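Local structure of aminotransferase (4GRX) at residues A[159-164]-A[236-241]; A[193-198]-A[242-247]. The protein probably catalyses the pyridoxal phosphate-dependent transfer of amino groups between amine donors and carbonyl acceptors, as an omega-aminotransferase of class III. All coordinates share one frame; numbering follows the deposited sequence.

Overall arrangement
Both contacts lie where loops leave the C-terminal ends of three neighbouring parallel strands, 229-234, 154-158 and 188-191, in the seven-stranded sheet of this fold-type I, class III aminotransferase. The chain order is 159-164, 193-198, 236-241 and 242-247, and the last two form one unbroken run between strand 229-234 and helix 250-260. That run touches the loop after 154-158 in contact 1, then the one after 188-191 in contact 2. The centres are about 10 Å apart. A probable M238 O to I244 N hydrogen bond joins them, as does packing of C193 on N160. Contact 1 holds a ligand-pocket residue; contact 2 lies farther out, toward strand 381-387, so the run apparently links pocket wall and outer fold.

Contact 1. Residues A[159-164]-A[236-241]; sequences WNAYHG and PVMGAG
Y162 presents a ring face to the methyl of A240, whose CB lies 4.2 Å from the ring centroid and 28° off the ring normal, a CH-pi contact. The touch falls near the root of the ring, with CB 3.7 Å from Y162 CG, while the hydroxyl end leads away from 236-241. Keeping CG anti to the backbone N (chi1 -175°) swings the ring past A240 in this way, and alanine suits a place where a larger side chain would have to share room with the ring.

M238 meets the other end of 159-164. Its chain runs extended beyond CG, bringing the terminal methyl to W159 O (CE to O, 3.4 Å) and beside the methyl of A161 (CE to CB, 4.3 Å), while SD rests 4.0 Å from N160 CB. An alanine in place of M238 would probably leave a gap beside the W159 carbonyl and the A161 methyl and deprive C193, which also packs on the thioether, of a neighbour.

Between these two side-chain contacts the backbones approach directly. G241 CA lies 3.4 Å from N160 O in a CA-H...O contact, and a CB on this residue would run into that same oxygen, hence glycine. A water donates to N160 O (2.7 Å) and weakly accepts from G241 N.

E235 ties both loops down, bonding the backbone N of Y162 and that of G239. Y162 also packs on G332 of the second subunit and lines the delta-amino valeric acid pocket.

No direct hydrogen bond spans the two segments; apolar side-chain contacts, the CA-H...O approach of G241 and a water held weakly on one side join them. A240 thus backs one face of a pocket-lining ring, a placement consistent with fixing the tilt of Y162 beside the ligand.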
loop_
_atom_site.group_PDB
_atom_site.type_symbol
_atom_site.label_atom_id
_atom_site.label_comp_id
_atom_site.label_asym_id
_atom_site.label_seq_id
_atom_site.Cartn_x
_atom_site.Cartn_y
_atom_site.Cartn_z
ATOM N N TRP A 159 -1.244 -20.729 -11.196
ATOM C CA TRP A 159 0.183 -20.867 -11.106
ATOM C C TRP A 159 0.821 -19.871 -12.051
ATOM O O TRP A 159 0.262 -19.553 -13.100
ATOM C CB TRP A 159 0.622 -22.309 -11.372
ATOM C CG TRP A 159 2.044 -22.535 -10.910
ATOM C CD1 TRP A 159 3.156 -22.842 -11.695
ATOM C CD2 TRP A 159 2.574 -22.382 -9.545
ATOM N NE1 TRP A 159 4.282 -22.922 -10.927
ATOM C CE2 TRP A 159 4.011 -22.657 -9.633
ATOM C CE3 TRP A 159 2.022 -22.073 -8.308
ATOM C CZ2 TRP A 159 4.841 -22.607 -8.523
ATOM C CZ3 TRP A 159 2.866 -22.030 -7.195
ATOM C CH2 TRP A 159 4.241 -22.299 -7.301
ATOM N N ASN A 160 1.967 -19.321 -11.651
ATOM C CA ASN A 160 2.627 -18.213 -12.354
ATOM C C ASN A 160 1.896 -16.872 -12.250
ATOM O O ASN A 160 2.389 -15.874 -12.769
ATOM C CB ASN A 160 2.921 -18.552 -13.823
ATOM C CG ASN A 160 3.910 -19.699 -13.987
ATOM O OD1 ASN A 160 4.866 -19.841 -13.222
ATOM N ND2 ASN A 160 3.695 -20.517 -15.013
ATOM N N ALA A 161 0.734 -16.815 -11.601
ATOM C CA ALA A 161 0.054 -15.522 -11.437
ATOM C C ALA A 161 0.880 -14.591 -10.550
ATOM O O ALA A 161 1.645 -15.039 -9.674
ATOM C CB ALA A 161 -1.329 -15.703 -10.845
ATOM N N TYR A 162 0.749 -13.294 -10.772
ATOM C CA TYR A 162 1.337 -12.365 -9.825
ATOM C C TYR A 162 0.307 -11.310 -9.468
ATOM O O TYR A 162 -0.139 -10.556 -10.327
ATOM C CB TYR A 162 2.622 -11.742 -10.380
ATOM C CG TYR A 162 3.337 -10.843 -9.380
ATOM C CD1 TYR A 162 4.412 -11.324 -8.615
ATOM C CD2 TYR A 162 2.930 -9.522 -9.187
ATOM C CE1 TYR A 162 5.054 -10.512 -7.697
ATOM C CE2 TYR A 162 3.572 -8.705 -8.277
ATOM C CZ TYR A 162 4.625 -9.206 -7.540
ATOM O OH TYR A 162 5.241 -8.382 -6.657
ATOM N N HIS A 163 -0.082 -11.278 -8.204
ATOM C CA HIS A 163 -1.091 -10.330 -7.760
ATOM C C HIS A 163 -0.634 -9.447 -6.623
ATOM O O HIS A 163 -1.370 -8.547 -6.212
ATOM C CB HIS A 163 -2.392 -11.047 -7.425
ATOM C CG HIS A 163 -2.974 -11.830 -8.579
ATOM N ND1 HIS A 163 -3.716 -11.252 -9.555
ATOM C CD2 HIS A 163 -2.927 -13.204 -8.876
ATOM C CE1 HIS A 163 -4.109 -12.204 -10.443
ATOM N NE2 HIS A 163 -3.630 -13.399 -10.020
ATOM N N GLY A 164 0.585 -9.668 -6.117
ATOM C CA GLY A 164 1.193 -8.725 -5.199
ATOM C C GLY A 164 1.963 -9.322 -4.040
ATOM O O GLY A 164 2.246 -10.520 -4.015
ATOM N N PRO A 236 -5.258 -10.779 -17.604
ATOM C CA PRO A 236 -5.571 -11.239 -18.969
ATOM C C PRO A 236 -4.340 -11.866 -19.645
ATOM O O PRO A 236 -4.432 -12.972 -20.201
ATOM C CB PRO A 236 -6.042 -9.963 -19.684
ATOM C CG PRO A 236 -6.535 -9.084 -18.580
ATOM C CD PRO A 236 -5.653 -9.377 -17.388
ATOM N N VAL A 237 -3.211 -11.161 -19.573
ATOM C CA VAL A 237 -1.915 -11.677 -19.979
ATOM C C VAL A 237 -1.065 -11.630 -18.717
ATOM O O VAL A 237 -1.024 -10.590 -18.052
ATOM C CB VAL A 237 -1.235 -10.769 -21.021
ATOM C CG1 VAL A 237 0.088 -11.371 -21.476
ATOM C CG2 VAL A 237 -2.129 -10.532 -22.215
ATOM N N MET A 238 -0.401 -12.736 -18.379
ATOM C CA MET A 238 0.416 -12.793 -17.164
ATOM C C MET A 238 1.699 -11.963 -17.298
ATOM O O MET A 238 2.496 -12.175 -18.203
ATOM C CB MET A 238 0.724 -14.244 -16.797
ATOM C CG MET A 238 -0.491 -15.036 -16.337
ATOM S SD MET A 238 -0.018 -16.690 -15.797
ATOM C CE MET A 238 -1.467 -17.205 -14.889
ATOM N N GLY A 239 1.884 -11.003 -16.398
ATOM C CA GLY A 239 3.001 -10.064 -16.481
ATOM C C GLY A 239 4.275 -10.583 -15.840
ATOM O O GLY A 239 5.155 -11.122 -16.531
ATOM N N ALA A 240 4.375 -10.414 -14.521
ATOM C CA ALA A 240 5.581 -10.762 -13.765
ATOM C C ALA A 240 5.850 -12.262 -13.736
ATOM O O ALA A 240 6.964 -12.688 -13.438
ATOM C CB ALA A 240 5.518 -10.205 -12.359
ATOM N N GLY A 241 4.839 -13.065 -14.070
ATOM C CA GLY A 241 5.042 -14.494 -14.299
ATOM C C GLY A 241 5.788 -14.798 -15.591
ATOM O O GLY A 241 5.974 -15.966 -15.931
HETATM O O HOH W 1 1.850 -13.360 -13.641
#

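Contact 2. Residues A[193-198]-A[242-247]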
loop_
_atom_site.group_PDB
_atom_site.type_symbol
_atom_site.label_atom_id
_atom_site.label_comp_id
_atom_site.label_asym_id
_atom_site.label_seq_id
_atom_site.Cartn_x
_atom_site.Cartn_y
_atom_site.Cartn_z
ATOM N N CYS A 193 -1.581 -22.980 -15.058
ATOM C CA CYS A 193 -1.326 -21.801 -15.846
ATOM C C CYS A 193 -1.627 -22.098 -17.334
ATOM O O CYS A 193 -1.110 -23.076 -17.872
ATOM C CB CYS A 193 0.133 -21.401 -15.660
ATOM S SG CYS A 193 0.657 -20.127 -16.816
ATOM N N PRO A 194 -2.458 -21.258 -18.001
ATOM C CA PRO A 194 -2.834 -21.517 -19.403
ATOM C C PRO A 194 -1.718 -21.205 -20.415
ATOM O O PRO A 194 -1.951 -20.541 -21.425
ATOM C CB PRO A 194 -4.061 -20.619 -19.617
ATOM C CG PRO A 194 -3.913 -19.515 -18.617
ATOM C CD PRO A 194 -3.157 -20.081 -17.442
ATOM N N HIS A 195 -0.519 -21.706 -20.138
ATOM C CA HIS A 195 0.647 -21.559 -20.988
ATOM C C HIS A 195 0.768 -22.833 -21.752
ATOM O O HIS A 195 1.277 -23.842 -21.250
ATOM C CB HIS A 195 1.879 -21.320 -20.118
ATOM C CG HIS A 195 3.135 -20.961 -20.888
ATOM N ND1 HIS A 195 4.323 -20.780 -20.279
ATOM C CD2 HIS A 195 3.361 -20.775 -22.250
ATOM C CE1 HIS A 195 5.255 -20.467 -21.198
ATOM N NE2 HIS A 195 4.668 -20.466 -22.402
ATOM N N TYR A 196 0.288 -22.799 -22.985
ATOM C CA TYR A 196 0.170 -23.994 -23.804
ATOM C C TYR A 196 1.522 -24.660 -24.076
ATOM O O TYR A 196 1.656 -25.872 -23.961
ATOM C CB TYR A 196 -0.596 -23.671 -25.096
ATOM C CG TYR A 196 -0.670 -24.822 -26.047
ATOM C CD1 TYR A 196 -0.143 -24.721 -27.347
ATOM C CD2 TYR A 196 -1.243 -26.032 -25.653
ATOM C CE1 TYR A 196 -0.195 -25.797 -28.223
ATOM C CE2 TYR A 196 -1.297 -27.109 -26.514
ATOM C CZ TYR A 196 -0.773 -26.985 -27.793
ATOM O OH TYR A 196 -0.839 -28.061 -28.628
ATOM N N TRP A 197 2.525 -23.855 -24.399
ATOM C CA TRP A 197 3.860 -24.338 -24.718
ATOM C C TRP A 197 4.484 -25.076 -23.563
ATOM O O TRP A 197 5.143 -26.089 -23.756
ATOM C CB TRP A 197 4.720 -23.161 -25.147
ATOM C CG TRP A 197 6.138 -23.511 -25.531
ATOM C CD1 TRP A 197 6.600 -23.904 -26.776
ATOM C CD2 TRP A 197 7.343 -23.466 -24.676
ATOM N NE1 TRP A 197 7.950 -24.112 -26.748
ATOM C CE2 TRP A 197 8.458 -23.873 -25.526
ATOM C CE3 TRP A 197 7.593 -23.151 -23.341
ATOM C CZ2 TRP A 197 9.759 -23.958 -25.048
ATOM C CZ3 TRP A 197 8.913 -23.239 -22.867
ATOM C CH2 TRP A 197 9.967 -23.629 -23.703
ATOM N N ARG A 198 4.287 -24.583 -22.346
ATOM C CA ARG A 198 4.876 -25.234 -21.186
ATOM C C ARG A 198 4.062 -26.435 -20.702
ATOM O O ARG A 198 4.624 -27.494 -20.434
ATOM C CB ARG A 198 5.116 -24.239 -20.042
ATOM C CG ARG A 198 5.663 -24.874 -18.765
ATOM C CD ARG A 198 6.584 -23.937 -17.968
ATOM N NE ARG A 198 7.952 -23.985 -18.493
ATOM C CZ ARG A 198 8.656 -22.924 -18.895
ATOM N NH1 ARG A 198 8.149 -21.682 -18.804
ATOM N NH2 ARG A 198 9.884 -23.110 -19.378
ATOM N N GLY A 242 6.192 -13.753 -16.318
ATOM C CA GLY A 242 7.041 -13.882 -17.505
ATOM C C GLY A 242 6.384 -13.706 -18.863
ATOM O O GLY A 242 6.837 -14.294 -19.842
ATOM N N VAL A 243 5.337 -12.883 -18.926
ATOM C CA VAL A 243 4.609 -12.549 -20.161
ATOM C C VAL A 243 3.958 -13.762 -20.808
ATOM O O VAL A 243 4.459 -14.284 -21.809
ATOM C CB VAL A 243 5.485 -11.842 -21.213
ATOM C CG1 VAL A 243 4.615 -11.332 -22.342
ATOM C CG2 VAL A 243 6.268 -10.702 -20.590
ATOM N N ILE A 244 2.836 -14.196 -20.252
ATOM C CA ILE A 244 2.183 -15.409 -20.725
ATOM C C ILE A 244 0.783 -15.085 -21.222
ATOM O O ILE A 244 -0.130 -14.896 -20.401
ATOM C CB ILE A 244 2.118 -16.496 -19.619
ATOM C CG1 ILE A 244 3.531 -16.840 -19.110
ATOM C CG2 ILE A 244 1.395 -17.738 -20.128
ATOM C CD1 ILE A 244 3.551 -17.586 -17.789
ATOM N N PRO A 245 0.612 -14.981 -22.563
ATOM C CA PRO A 245 -0.718 -14.806 -23.166
ATOM C C PRO A 245 -1.514 -16.073 -22.976
ATOM O O PRO A 245 -0.951 -17.156 -23.091
ATOM C CB PRO A 245 -0.412 -14.617 -24.660
ATOM C CG PRO A 245 1.003 -14.172 -24.700
ATOM C CD PRO A 245 1.678 -14.904 -23.581
ATOM N N PRO A 246 -2.815 -15.957 -22.702
ATOM C CA PRO A 246 -3.603 -17.169 -22.468
ATOM C C PRO A 246 -3.759 -17.988 -23.740
ATOM O O PRO A 246 -3.764 -17.430 -24.837
ATOM C CB PRO A 246 -4.958 -16.630 -22.032
ATOM C CG PRO A 246 -5.042 -15.284 -22.665
ATOM C CD PRO A 246 -3.643 -14.745 -22.741
ATOM N N ALA A 247 -3.879 -19.303 -23.587
ATOM C CA ALA A 247 -4.246 -20.182 -24.693
ATOM C C ALA A 247 -5.568 -19.726 -25.307
ATOM O O ALA A 247 -6.440 -19.228 -24.593
ATOM C CB ALA A 247 -4.355 -21.615 -24.200
HETATM O O HOH W 2 -0.642 -20.378 -23.970
#
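I244 pushes its branched side chain against H195 and C193. Its CG2 methyl sits 3.6 Å from H195 CB and nearly as close to CG, at the root of the imidazole, while CG1 covers one ring face and CD1 reaches on to the sulfur of C193 (CD1 to SG, 4.0 Å). The histidine and isoleucine side chains cross at about a right angle. Because CG1 of I244 is anti to its own carbonyl carbon (chi1 -58°), the two branches divide the work, and a beta-branched residue can cover ring and thiol together.

Farther along, the backbones join. A247 N donates to P194 O over 3.2 Å, in the carbonyl plane, though bent at the hydrogen (139°). A water donates to the same oxygen (2.9 Å) and accepts from Y196 N, with a weak further bond to P245 O. The small A247 leaves its CB against P194 O and beside the CB of Y196.

The next shell sets these groups in place. P194 is the centre of an inverse gamma turn closed by H195 N to C193 O, and H195 then takes the N-cap position of helix 196-199. R198 CB, from that helix, covers the imidazole face opposite I244, and NE2 of H195 bonds E383 on strand 381-387. In the other segment, V243 and I244 form a G1 beta bulge facing M238; G242 carries backbone angles that call for glycine, and its carbonyl and that of V243 are bonded by R385. Helices 206-224 and 250-260 close over P194, P246 and A247.

The histidine is therefore sandwiched between aliphatic groups while its polar end meets a carboxylate, which would tend to fix its rotation, with NE2 probably carrying the proton shared with E383; the nearby R385 would work against a second positive charge on the ring.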